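PDB 3MCZ: O-methyltransferase from Burkholderia thailandensis, which probably transfers methyl groups from S-adenosyl-L-methionine to a hydroxyl group of an acceptor substrate, most likely working as a dimer. Local coordinates for residues Asp250-Asp256 with Gly281-Leu286; Thr287-Asp292 with Leu316-Ile322; Gly330-Gly334 with Ile345-Ser349. All blocks are in the same frame, centred on the assembly; numbering follows the deposited sequence.

Interaction 1 of 3, residues Asp250-Asp256 with Gly281-Leu286; sequences DVVMLND and GALLIL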
ATOM      1  N   ASP A 250      37.719  22.378   5.448  1.00 10.52           N
ATOM      2  CA  ASP A 250      37.535  22.307   6.899  1.00 11.35           C
ATOM      3  C   ASP A 250      36.417  21.344   7.312  1.00 11.58           C
ATOM      4  O   ASP A 250      36.507  20.693   8.354  1.00 12.48           O
ATOM      5  CB  ASP A 250      37.239  23.700   7.434  1.00 10.33           C
ATOM      6  CG  ASP A 250      38.403  24.653   7.206  1.00 13.63           C
ATOM      7  OD1 ASP A 250      39.546  24.215   7.462  1.00 12.74           O
ATOM      8  OD2 ASP A 250      38.186  25.805   6.727  1.00 13.87           O
ATOM      9  N   VAL A 251      35.363  21.304   6.511  1.00 11.29           N
ATOM     10  CA  VAL A 251      34.238  20.413   6.697  1.00 12.05           C
ATOM     11  C   VAL A 251      33.887  19.698   5.399  1.00 11.68           C
ATOM     12  O   VAL A 251      33.754  20.305   4.327  1.00 13.72           O
ATOM     13  CB  VAL A 251      32.978  21.113   7.283  1.00 12.53           C
ATOM     14  CG1 VAL A 251      31.855  20.066   7.529  1.00  9.34           C
ATOM     15  CG2 VAL A 251      33.297  21.833   8.568  1.00 11.89           C
ATOM     16  N   VAL A 252      33.787  18.366   5.477  1.00 12.47           N
ATOM     17  CA  VAL A 252      33.456  17.539   4.327  1.00 11.36           C
ATOM     18  C   VAL A 252      32.177  16.808   4.697  1.00 12.41           C
ATOM     19  O   VAL A 252      32.064  16.277   5.790  1.00 10.68           O
ATOM     20  CB  VAL A 252      34.605  16.536   4.008  1.00 12.07           C
ATOM     21  CG1 VAL A 252      34.230  15.578   2.860  1.00 12.24           C
ATOM     22  CG2 VAL A 252      35.929  17.308   3.732  1.00  9.84           C
HETATM   23  N   MSE A 253      31.190  16.777   3.801  1.00 12.08           N
HETATM   24  CA  MSE A 253      29.916  16.166   4.147  1.00 13.74           C
HETATM   25  C   MSE A 253      29.580  15.018   3.196  1.00 14.51           C
HETATM   26  O   MSE A 253      29.758  15.150   2.003  1.00 14.50           O
HETATM   27  CB  MSE A 253      28.792  17.205   4.102  1.00 14.79           C
HETATM   28  CG  MSE A 253      29.056  18.430   4.895  1.00 15.74           C
HETATM   29 SE   MSE A 253      27.509  19.563   5.119  1.00 16.81          SE
HETATM   30  CE  MSE A 253      27.372  20.229   3.380  1.00 11.85           C
ATOM     31  N   LEU A 254      29.071  13.940   3.779  1.00 16.41           N
ATOM     32  CA  LEU A 254      28.492  12.787   3.102  1.00 17.71           C
ATOM     33  C   LEU A 254      27.089  12.600   3.670  1.00 18.43           C
ATOM     34  O   LEU A 254      26.896  11.818   4.592  1.00 18.61           O
ATOM     35  CB  LEU A 254      29.286  11.537   3.433  1.00 18.34           C
ATOM     36  CG  LEU A 254      30.472  11.135   2.588  1.00 19.95           C
ATOM     37  CD1 LEU A 254      31.177   9.962   3.284  1.00 20.69           C
ATOM     38  CD2 LEU A 254      30.068  10.762   1.103  1.00 18.30           C
ATOM     39  N   ASN A 255      26.107  13.310   3.139  1.00 19.21           N
ATOM     40  CA  ASN A 255      24.806  13.344   3.800  1.00 20.70           C
ATOM     41  C   ASN A 255      23.827  12.417   3.106  1.00 20.39           C
ATOM     42  O   ASN A 255      23.539  12.619   1.935  1.00 19.40           O
ATOM     43  CB  ASN A 255      24.260  14.769   3.803  1.00 21.28           C
ATOM     44  CG  ASN A 255      25.056  15.690   4.709  1.00 25.23           C
ATOM     45  OD1 ASN A 255      25.276  16.859   4.376  1.00 29.91           O
ATOM     46  ND2 ASN A 255      25.518  15.158   5.843  1.00 28.02           N
ATOM     47  N   ASP A 256      23.373  11.367   3.817  1.00 20.19           N
ATOM     48  CA  ASP A 256      22.237  10.544   3.386  1.00 18.53           C
ATOM     49  C   ASP A 256      22.501   9.996   1.989  1.00 18.52           C
ATOM     50  O   ASP A 256      21.617  10.070   1.130  1.00 18.23           O
ATOM     51  CB  ASP A 256      20.968  11.420   3.425  1.00 19.06           C
ATOM     52  CG  ASP A 256      19.652  10.637   3.451  1.00 20.50           C
ATOM     53  OD1 ASP A 256      19.618   9.452   3.851  1.00 19.39           O
ATOM     54  OD2 ASP A 256      18.618  11.270   3.094  1.00 23.11           O
ATOM     55  N   GLY A 281      39.545  19.869  11.329  1.00 15.59           N
ATOM     56  CA  GLY A 281      38.287  19.867  10.586  1.00 14.25           C
ATOM     57  C   GLY A 281      37.420  18.663  10.940  1.00 13.28           C
ATOM     58  O   GLY A 281      37.735  17.882  11.836  1.00 12.54           O
ATOM     59  N   ALA A 282      36.330  18.513  10.207  1.00 12.63           N
ATOM     60  CA  ALA A 282      35.350  17.465  10.504  1.00 11.98           C
ATOM     61  C   ALA A 282      34.790  16.850   9.240  1.00 12.45           C
ATOM     62  O   ALA A 282      34.569  17.533   8.232  1.00 11.84           O
ATOM     63  CB  ALA A 282      34.184  18.027  11.367  1.00 11.31           C
ATOM     64  N   LEU A 283      34.535  15.556   9.335  1.00 12.97           N
ATOM     65  CA  LEU A 283      33.767  14.813   8.358  1.00 13.31           C
ATOM     66  C   LEU A 283      32.370  14.563   8.955  1.00 13.69           C
ATOM     67  O   LEU A 283      32.248  14.045  10.097  1.00 14.10           O
ATOM     68  CB  LEU A 283      34.452  13.457   8.094  1.00 12.42           C
ATOM     69  CG  LEU A 283      33.673  12.492   7.179  1.00 14.37           C
ATOM     70  CD1 LEU A 283      33.371  13.117   5.797  1.00 12.84           C
ATOM     71  CD2 LEU A 283      34.379  11.137   7.011  1.00 14.13           C
ATOM     72  N   LEU A 284      31.322  14.933   8.213  1.00 12.94           N
ATOM     73  CA  LEU A 284      29.953  14.734   8.667  1.00 13.61           C
ATOM     74  C   LEU A 284      29.321  13.658   7.817  1.00 14.26           C
ATOM     75  O   LEU A 284      29.373  13.728   6.593  1.00 13.39           O
ATOM     76  CB  LEU A 284      29.112  16.002   8.544  1.00 13.50           C
ATOM     77  CG  LEU A 284      29.645  17.257   9.229  1.00 16.10           C
ATOM     78  CD1 LEU A 284      28.654  18.426   9.076  1.00 13.82           C
ATOM     79  CD2 LEU A 284      30.011  17.026  10.713  1.00 15.56           C
ATOM     80  N   ILE A 285      28.744  12.656   8.472  1.00 14.34           N
ATOM     81  CA  ILE A 285      27.974  11.641   7.773  1.00 15.28           C
ATOM     82  C   ILE A 285      26.595  11.517   8.399  1.00 15.01           C
ATOM     83  O   ILE A 285      26.464  11.174   9.548  1.00 15.84           O
ATOM     84  CB  ILE A 285      28.644  10.270   7.803  1.00 15.01           C
ATOM     85  CG1 ILE A 285      30.087  10.329   7.242  1.00 16.29           C
ATOM     86  CG2 ILE A 285      27.748   9.236   7.030  1.00 15.73           C
ATOM     87  CD1 ILE A 285      30.905   9.026   7.404  1.00 13.95           C
ATOM     88  N   LEU A 286      25.573  11.810   7.613  1.00 15.67           N
ATOM     89  CA  LEU A 286      24.209  11.659   8.040  1.00 16.03           C
ATOM     90  C   LEU A 286      23.706  10.340   7.462  1.00 15.03           C
ATOM     91  O   LEU A 286      23.802  10.103   6.259  1.00 14.77           O
ATOM     92  CB  LEU A 286      23.398  12.806   7.484  1.00 16.36           C
ATOM     93  CG  LEU A 286      21.957  12.883   7.933  1.00 19.54           C
ATOM     94  CD1 LEU A 286      21.863  13.098   9.452  1.00 18.54           C
ATOM     95  CD2 LEU A 286      21.298  14.047   7.159  1.00 21.78           C
TER
HETATM   96  O   HOH W   1      25.495   9.043   4.207  1.00 22.65           O

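Interaction 2 of 3, residues Thr287-Asp292 with Leu316-Ile322; sequences TMTMND and LHPTPWI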
ATOM      1  N   THR A 287      23.170   9.490   8.317  1.00 15.36           N
ATOM      2  CA  THR A 287      22.774   8.170   7.904  1.00 15.48           C
ATOM      3  C   THR A 287      21.585   7.692   8.749  1.00 16.11           C
ATOM      4  O   THR A 287      21.484   8.002   9.955  1.00 14.70           O
ATOM      5  CB  THR A 287      23.979   7.213   7.963  1.00 15.95           C
ATOM      6  OG1 THR A 287      23.602   5.961   7.403  1.00 16.83           O
ATOM      7  CG2 THR A 287      24.482   6.979   9.424  1.00 15.25           C
HETATM    8  N   MSE A 288      20.660   6.959   8.137  1.00 15.59           N
HETATM    9  CA  MSE A 288      19.551   6.429   8.919  1.00 15.52           C
HETATM   10  C   MSE A 288      20.094   5.467   9.973  1.00 14.58           C
HETATM   11  O   MSE A 288      20.885   4.572   9.678  1.00 14.88           O
HETATM   12  CB  MSE A 288      18.523   5.679   8.075  1.00 16.00           C
HETATM   13  CG  MSE A 288      17.341   5.203   8.959  1.00 20.28           C
HETATM   14 SE   MSE A 288      15.837   4.655   7.868  0.95 25.26          SE
HETATM   15  CE  MSE A 288      15.693   6.452   7.145  1.00 28.22           C
ATOM     16  N   THR A 289      19.612   5.597  11.189  1.00 14.03           N
ATOM     17  CA  THR A 289      20.153   4.797  12.298  1.00 14.26           C
ATOM     18  C   THR A 289      19.819   3.309  12.114  1.00 14.96           C
ATOM     19  O   THR A 289      18.655   2.944  11.876  1.00 14.42           O
ATOM     20  CB  THR A 289      19.555   5.267  13.613  1.00 14.53           C
ATOM     21  OG1 THR A 289      19.829   6.658  13.769  1.00 14.39           O
ATOM     22  CG2 THR A 289      20.116   4.491  14.809  1.00 15.18           C
HETATM   23  N   MSE A 290      20.838   2.471  12.190  1.00 15.01           N
HETATM   24  CA  MSE A 290      20.664   1.028  12.051  0.50 15.72           C
HETATM   25  C   MSE A 290      21.649   0.335  12.973  1.00 15.70           C
HETATM   26  O   MSE A 290      22.860   0.574  12.876  1.00 15.03           O
HETATM   27  CB  MSE A 290      20.932   0.623  10.598  0.50 16.34           C
HETATM   28  CG  MSE A 290      21.172  -0.866  10.416  0.50 18.63           C
HETATM   29 SE   MSE A 290      21.695  -1.360   8.623  0.50 18.39          SE
HETATM   30  CE  MSE A 290      19.802  -1.860   8.201  0.50 11.73           C
ATOM     31  N   ASN A 291      21.149  -0.536  13.830  1.00 15.38           N
ATOM     32  CA  ASN A 291      22.006  -1.286  14.718  1.00 15.67           C
ATOM     33  C   ASN A 291      22.739  -2.404  13.959  1.00 15.90           C
ATOM     34  O   ASN A 291      22.363  -2.759  12.822  1.00 14.11           O
ATOM     35  CB  ASN A 291      21.185  -1.855  15.880  1.00 16.21           C
ATOM     36  CG  ASN A 291      20.566  -0.769  16.730  1.00 19.74           C
ATOM     37  OD1 ASN A 291      20.944   0.384  16.629  1.00 22.92           O
ATOM     38  ND2 ASN A 291      19.615  -1.128  17.552  1.00 22.50           N
ATOM     39  N   ASP A 292      23.761  -2.980  14.594  1.00 15.34           N
ATOM     40  CA  ASP A 292      24.500  -4.135  13.999  1.00 15.79           C
ATOM     41  C   ASP A 292      23.636  -5.375  13.682  1.00 15.31           C
ATOM     42  O   ASP A 292      23.969  -6.155  12.809  1.00 15.81           O
ATOM     43  CB  ASP A 292      25.680  -4.524  14.900  1.00 17.01           C
ATOM     44  CG  ASP A 292      26.884  -3.595  14.705  1.00 19.99           C
ATOM     45  OD1 ASP A 292      27.107  -3.066  13.564  1.00 23.59           O
ATOM     46  OD2 ASP A 292      27.625  -3.416  15.686  1.00 24.59           O
ATOM     47  N   LEU A 316      21.375  -0.201   3.409  1.00 15.13           N
ATOM     48  CA  LEU A 316      21.675   0.650   4.553  1.00 14.85           C
ATOM     49  C   LEU A 316      22.730  -0.089   5.353  1.00 15.28           C
ATOM     50  O   LEU A 316      22.511  -1.198   5.725  1.00 17.31           O
ATOM     51  CB  LEU A 316      20.435   0.934   5.419  1.00 14.60           C
ATOM     52  CG  LEU A 316      20.635   1.918   6.585  1.00 13.61           C
ATOM     53  CD1 LEU A 316      21.203   3.275   6.142  1.00 14.48           C
ATOM     54  CD2 LEU A 316      19.290   2.077   7.379  1.00 14.00           C
ATOM     55  N   HIS A 317      23.874   0.543   5.601  1.00 14.28           N
ATOM     56  CA  HIS A 317      24.934  -0.028   6.399  1.00 15.05           C
ATOM     57  C   HIS A 317      24.753   0.327   7.880  1.00 14.54           C
ATOM     58  O   HIS A 317      24.314   1.447   8.204  1.00 13.91           O
ATOM     59  CB  HIS A 317      26.286   0.459   5.877  1.00 14.58           C
ATOM     60  CG  HIS A 317      26.464   0.177   4.419  1.00 16.50           C
ATOM     61  ND1 HIS A 317      26.525  -1.110   3.927  1.00 22.04           N
ATOM     62  CD2 HIS A 317      26.532   0.997   3.351  1.00 17.37           C
ATOM     63  CE1 HIS A 317      26.644  -1.065   2.610  1.00 21.07           C
ATOM     64  NE2 HIS A 317      26.659   0.201   2.236  1.00 17.37           N
ATOM     65  N   PRO A 318      25.073  -0.618   8.768  1.00 15.40           N
ATOM     66  CA  PRO A 318      24.926  -0.306  10.184  1.00 15.33           C
ATOM     67  C   PRO A 318      25.732   0.899  10.634  1.00 15.61           C
ATOM     68  O   PRO A 318      26.881   1.076  10.241  1.00 15.52           O
ATOM     69  CB  PRO A 318      25.391  -1.575  10.896  1.00 16.11           C
ATOM     70  CG  PRO A 318      25.203  -2.699   9.850  1.00 16.91           C
ATOM     71  CD  PRO A 318      25.442  -2.036   8.531  1.00 15.79           C
ATOM     72  N   THR A 319      25.119   1.687  11.510  1.00 14.92           N
ATOM     73  CA  THR A 319      25.722   2.910  11.995  1.00 14.76           C
ATOM     74  C   THR A 319      27.003   2.681  12.774  1.00 14.83           C
ATOM     75  O   THR A 319      27.948   3.420  12.572  1.00 13.93           O
ATOM     76  CB  THR A 319      24.662   3.742  12.780  1.00 14.25           C
ATOM     77  OG1 THR A 319      23.492   3.869  11.940  1.00 15.29           O
ATOM     78  CG2 THR A 319      25.217   5.120  13.132  1.00 14.52           C
ATOM     79  N   PRO A 320      27.048   1.670  13.663  1.00 14.45           N
ATOM     80  CA  PRO A 320      28.317   1.375  14.312  1.00 14.97           C
ATOM     81  C   PRO A 320      29.415   0.947  13.344  1.00 15.30           C
ATOM     82  O   PRO A 320      30.595   1.199  13.611  1.00 14.68           O
ATOM     83  CB  PRO A 320      27.984   0.218  15.276  1.00 14.74           C
ATOM     84  CG  PRO A 320      26.499   0.355  15.518  1.00 14.70           C
ATOM     85  CD  PRO A 320      25.963   0.821  14.181  1.00 14.85           C
ATOM     86  N   TRP A 321      29.044   0.312  12.234  1.00 15.30           N
ATOM     87  CA  TRP A 321      30.038  -0.097  11.235  1.00 15.49           C
ATOM     88  C   TRP A 321      30.599   1.152  10.534  1.00 15.82           C
ATOM     89  O   TRP A 321      31.819   1.286  10.373  1.00 14.67           O
ATOM     90  CB  TRP A 321      29.435  -1.060  10.209  1.00 16.19           C
ATOM     91  CG  TRP A 321      30.397  -1.459   9.163  1.00 15.72           C
ATOM     92  CD1 TRP A 321      31.316  -2.456   9.226  1.00 18.38           C
ATOM     93  CD2 TRP A 321      30.539  -0.854   7.889  1.00 15.82           C
ATOM     94  NE1 TRP A 321      32.040  -2.504   8.057  1.00 16.94           N
ATOM     95  CE2 TRP A 321      31.595  -1.503   7.231  1.00 18.54           C
ATOM     96  CE3 TRP A 321      29.903   0.208   7.257  1.00 14.41           C
ATOM     97  CZ2 TRP A 321      31.999  -1.156   5.943  1.00 15.29           C
ATOM     98  CZ3 TRP A 321      30.303   0.542   5.959  1.00 17.78           C
ATOM     99  CH2 TRP A 321      31.331  -0.151   5.321  1.00 17.20           C
ATOM    100  N   ILE A 322      29.710   2.059  10.138  1.00 15.44           N
ATOM    101  CA  ILE A 322      30.151   3.339   9.565  1.00 15.60           C
ATOM    102  C   ILE A 322      31.093   4.074  10.542  1.00 14.94           C
ATOM    103  O   ILE A 322      32.161   4.551  10.153  1.00 13.69           O
ATOM    104  CB  ILE A 322      28.963   4.251   9.163  1.00 15.56           C
ATOM    105  CG1 ILE A 322      28.116   3.560   8.084  1.00 14.97           C
ATOM    106  CG2 ILE A 322      29.499   5.601   8.671  1.00 13.98           C
ATOM    107  CD1 ILE A 322      26.693   4.220   7.761  1.00 10.91           C
TER
HETATM  108  O   HOH W   2      23.468   3.762   9.379  1.00 14.20           O

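Interaction 3 of 3, residues Gly330-Gly334 with Ile345-Ser349; sequences GLAVG and IGQRS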
ATOM      1  N   GLY A 330      41.349   7.380  11.117  1.00 20.63           N
ATOM      2  CA  GLY A 330      42.101   8.233  12.017  1.00 20.37           C
ATOM      3  C   GLY A 330      41.351   9.442  12.551  1.00 20.06           C
ATOM      4  O   GLY A 330      41.979  10.375  13.014  1.00 21.82           O
ATOM      5  N   LEU A 331      40.022   9.455  12.481  1.00 18.91           N
ATOM      6  CA  LEU A 331      39.246  10.587  12.988  1.00 18.63           C
ATOM      7  C   LEU A 331      38.557  10.194  14.295  1.00 18.38           C
ATOM      8  O   LEU A 331      38.230   9.033  14.495  1.00 18.44           O
ATOM      9  CB  LEU A 331      38.197  11.055  11.974  1.00 18.20           C
ATOM     10  CG  LEU A 331      38.665  11.443  10.572  1.00 18.80           C
ATOM     11  CD1 LEU A 331      37.471  11.910   9.708  1.00 17.21           C
ATOM     12  CD2 LEU A 331      39.730  12.517  10.626  1.00 19.07           C
ATOM     13  N   ALA A 332      38.388  11.148  15.200  1.00 18.17           N
ATOM     14  CA  ALA A 332      37.688  10.896  16.472  1.00 18.19           C
ATOM     15  C   ALA A 332      36.217  11.082  16.180  1.00 18.51           C
ATOM     16  O   ALA A 332      35.853  12.094  15.562  1.00 20.22           O
ATOM     17  CB  ALA A 332      38.140  11.908  17.540  1.00 18.52           C
ATOM     18  N   VAL A 333      35.356  10.154  16.594  1.00 17.37           N
ATOM     19  CA  VAL A 333      33.954  10.186  16.169  1.00 17.23           C
ATOM     20  C   VAL A 333      33.062  10.689  17.282  1.00 17.63           C
ATOM     21  O   VAL A 333      33.138  10.193  18.399  1.00 17.26           O
ATOM     22  CB  VAL A 333      33.481   8.792  15.725  1.00 17.58           C
ATOM     23  CG1 VAL A 333      31.952   8.789  15.388  1.00 17.21           C
ATOM     24  CG2 VAL A 333      34.317   8.372  14.566  1.00 19.49           C
ATOM     25  N   GLY A 334      32.274  11.713  16.985  1.00 16.89           N
ATOM     26  CA  GLY A 334      31.140  12.127  17.807  1.00 17.29           C
ATOM     27  C   GLY A 334      29.843  11.810  17.073  1.00 17.43           C
ATOM     28  O   GLY A 334      29.860  11.447  15.922  1.00 15.86           O
ATOM     29  N   ILE A 345      30.139  12.649  13.353  1.00 13.42           N
ATOM     30  CA  ILE A 345      31.050  13.756  13.166  1.00 14.10           C
ATOM     31  C   ILE A 345      32.453  13.204  13.430  1.00 14.77           C
ATOM     32  O   ILE A 345      32.833  12.925  14.573  1.00 15.10           O
ATOM     33  CB  ILE A 345      30.683  14.949  14.109  1.00 14.50           C
ATOM     34  CG1 ILE A 345      29.217  15.406  13.920  1.00 17.54           C
ATOM     35  CG2 ILE A 345      31.628  16.177  13.920  1.00 14.82           C
ATOM     36  CD1 ILE A 345      28.266  15.004  15.095  1.00 21.59           C
ATOM     37  N   GLY A 346      33.235  13.067  12.382  1.00 14.33           N
ATOM     38  CA  GLY A 346      34.605  12.659  12.519  1.00 14.78           C
ATOM     39  C   GLY A 346      35.553  13.820  12.577  1.00 16.20           C
ATOM     40  O   GLY A 346      35.711  14.552  11.603  1.00 18.07           O
ATOM     41  N   GLN A 347      36.264  13.970  13.678  1.00 16.26           N
ATOM     42  CA  GLN A 347      37.071  15.158  13.870  1.00 17.61           C
ATOM     43  C   GLN A 347      38.560  14.830  13.711  1.00 17.54           C
ATOM     44  O   GLN A 347      39.040  13.864  14.314  1.00 16.59           O
ATOM     45  CB  GLN A 347      36.735  15.724  15.253  1.00 19.15           C
ATOM     46  CG  GLN A 347      35.160  15.815  15.483  1.00 21.51           C
ATOM     47  CD  GLN A 347      34.695  15.733  16.950  1.00 27.74           C
ATOM     48  OE1 GLN A 347      35.035  16.586  17.769  1.00 29.60           O
ATOM     49  NE2 GLN A 347      33.855  14.738  17.255  1.00 23.89           N
ATOM     50  N   ARG A 348      39.262  15.588  12.866  1.00 18.49           N
ATOM     51  CA  ARG A 348      40.703  15.417  12.679  1.00 19.83           C
ATOM     52  C   ARG A 348      41.419  16.304  13.689  1.00 21.85           C
ATOM     53  O   ARG A 348      41.104  17.483  13.825  1.00 20.45           O
ATOM     54  CB  ARG A 348      41.136  15.767  11.247  1.00 20.03           C
ATOM     55  CG  ARG A 348      42.560  15.326  10.924  1.00 20.43           C
ATOM     56  CD  ARG A 348      43.005  15.641   9.509  1.00 22.52           C
ATOM     57  NE  ARG A 348      42.439  14.761   8.474  1.00 21.07           N
ATOM     58  CZ  ARG A 348      42.704  13.462   8.364  1.00 21.58           C
ATOM     59  NH1 ARG A 348      43.505  12.847   9.241  1.00 21.74           N
ATOM     60  NH2 ARG A 348      42.137  12.764   7.401  1.00 22.47           N
ATOM     61  N   SER A 349      42.358  15.719  14.423  1.00 23.90           N
ATOM     62  CA  SER A 349      43.148  16.483  15.364  1.00 26.34           C
ATOM     63  C   SER A 349      43.986  17.558  14.614  1.00 27.73           C
ATOM     64  O   SER A 349      44.427  17.369  13.468  1.00 26.67           O
ATOM     65  CB  SER A 349      44.036  15.532  16.183  1.00 26.56           C
ATOM     66  OG  SER A 349      45.035  16.261  16.873  1.00 29.94           O
TER
HETATM   67  O   HOH W   3      42.836  12.879  13.911  1.00 27.98           O

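Interaction 1 of 3, residues Asp250-Asp256 with Gly281-Leu286
Val-251 and Leu-284 meet on one face of the sheet, where Val-251 CG1 sits 3.9 Å from Leu-284 CD1. The two side chains are set at a slant, and CG1 can touch because it stands anti to its own backbone N (chi1 -176°), over the neighbouring strand. Val-252 and Leu-283 repeat the slanted approach on the other face; there Leu-283 bends its CD1 back to within 3.4 Å of Val-252 O. Leu-254 and Ile-285 behave differently, running side by side in the same direction with Leu-254 CB 4.1 Å from Ile-285 CG1. Beta-branched and leucine side chains suit such paired positions, since they cover the backbone on both faces. Asn-255 is the polar exception: its ND2 lies 3.6 Å from Leu-286 CB, and this buried nitrogen has no hydrogen-bonding partner in the model. Between the two layers of side chains the strands run parallel, 9° apart, and the bonds of the middle are nearly straight, as in Leu-254 N to Leu-284 O (2.8 Å, 171° at the hydrogen). Toward Asp-256 they bend, and a water donates to both Leu-254 O and Leu-286 O where strand 251-255 gives way to loop while strand 281-288 continues. At the other end Gly-281, with no side chain, lets Asp-250 O come within 3.0 Å of its CA. Asp-250 OD2 is hydrogen-bonded to Arg-181 N, and Asp-256 OD1 to Tyr-341 OH. These are neighbouring central strands of a Rossmann-like methyltransferase sheet. Strand 182-186 flanks 251-255, and strand 341-347 flanks 281-286; helix 192-200 lies against Met-253, Asn-255 and Leu-286 on one face, while Leu-258 and Leu-276 pack against Ile-285 and Val-252 on the other.

Interaction 2 of 3, residues Thr287-Asp292 with Leu316-Ile322
The carboxylate of Asp-292 rests against two proline rings: OD1 approaches Pro-318 CB to 3.5 Å, and OD2 comes to 3.7 Å from Pro-320 CB. The Asp-292 side chain crosses that of Pro-318 at about a right angle and slides past that of Pro-320 in the opposite direction, a contact of carbon with carboxylate at the edge of the interface. Another flat group, the peptide carbonyl of Met-290, receives Thr-319 N in its own plane at 2.9 Å. Thr-319 OG1 returns the grip by accepting Met-290 N (3.0 Å, 157° at the hydrogen), so one residue pins both polar atoms of Met-290. The hydroxyl can reach because it lies beside the backbone N of Thr-319 (chi1 -51°). Here the chain leaves strand 281-288 of the Rossmann-like domain and is tied to the start of helix 319-328, with Pro-318 as its N-cap. Pro-320 suits the first turn, where an absent N-H costs no helical bond, while Pro-318 O accepts Ile-322 N in the helix. Behind Thr-319 a water with four protein partners joins the two segments: it accepts from Thr-287 OG1 and from Thr-319 OG1, the latter at 2.6 Å, and donates to Met-288 O and His-317 O. With two bonds in and two out, it satisfies strand and loop carbonyls together. Around this polar centre the packing is mostly apolar. The Leu-316 side chain crosses that of Met-288 at about a right angle, CD2 3.7 Å from Met-288 CB, and also touches Met-290 CB. Thr-287 meets Ile-322 tip to tip, its methyl CG2 3.9 Å from Ile-322 CD1. Helix 298-310 covers Leu-316 through Ser-300 and Phe-303, and helix 263-275 lies against Ile-322 through Ile-270.

Interaction 3 of 3, residues Gly330-Gly334 with Ile345-Ser349
Ile-345 pairs with Gly-334 through two backbone bonds, Ile-345 N to Gly-334 O and Gly-334 N to Ile-345 O, each 2.8 Å long. In the first the donor lies 42° out of the carbonyl plane. The two strands run antiparallel, their directions 150° apart. Gln-347 NE2 sits 3.4 Å from Gly-334 N, two donors with no bond between them, where a CB on Gly-334 would collide with it. Gly-346 faces Val-333 in the non-hydrogen-bonded position. Being glycine, it presents bare backbone, against which Leu-331 lays its CD1, 3.7 Å from Gly-346 O. Gln-347 then makes the other hydrogen-bonded pair: its N donates to Ala-332 O at 2.7 Å and its O accepts Ala-332 N. Its side chain stays extended beyond CG and lies over the pairing, NE2 making a weak bond to Ile-345 O, a reasonable place for a polar residue on an exposed face, next to small Ala-332. Arg-348 turns the other way. CG is anti to the backbone N (chi1 -168°) and the chain bends further out, which brings the guanidinium over Leu-331 CD2; that methyl sits 3.8 Å above the centre of one guanidinium face and 3.6 Å from Arg-348 CB. Two bonds fix the group's rotation, NE to Val-277 O and NH2 to Ala-274 O near the end of helix 263-275, where the carbonyls probably favour a positive charge. Ser-349 leaves the sheet, and a water bridges its N to the O of Gly-330, whose positive phi closes helix 319-328 in a Schellman motif. The whole is the open end of the antiparallel beta hairpin, strands 332-338 and 341-347, that completes the 3-2-1-4-5-7-6 sheet of class I methyltransferases.

In the fold
Interactions 1 and 3 lie in the same mixed sheet, the first in its buried parallel middle and the third at its antiparallel, partly exposed edge. Backbone bonds join them directly: Leu-283 O probably accepts Gly-346 N, and Gly-281 O probably accepts Arg-348 N. Interaction 2 is also largely buried but belongs to the end of strand 281-288, where a loop meets helix 319-328; Ile-285 of interaction 1 packs on its Ile-322. Chemistry follows place. Paired aliphatic side chains dominate interaction 1, a threonine and a bridging water tie strand to helix in interaction 2, and glycines, glutamine and a leucine-covered arginine mark the outer hairpin of interaction 3.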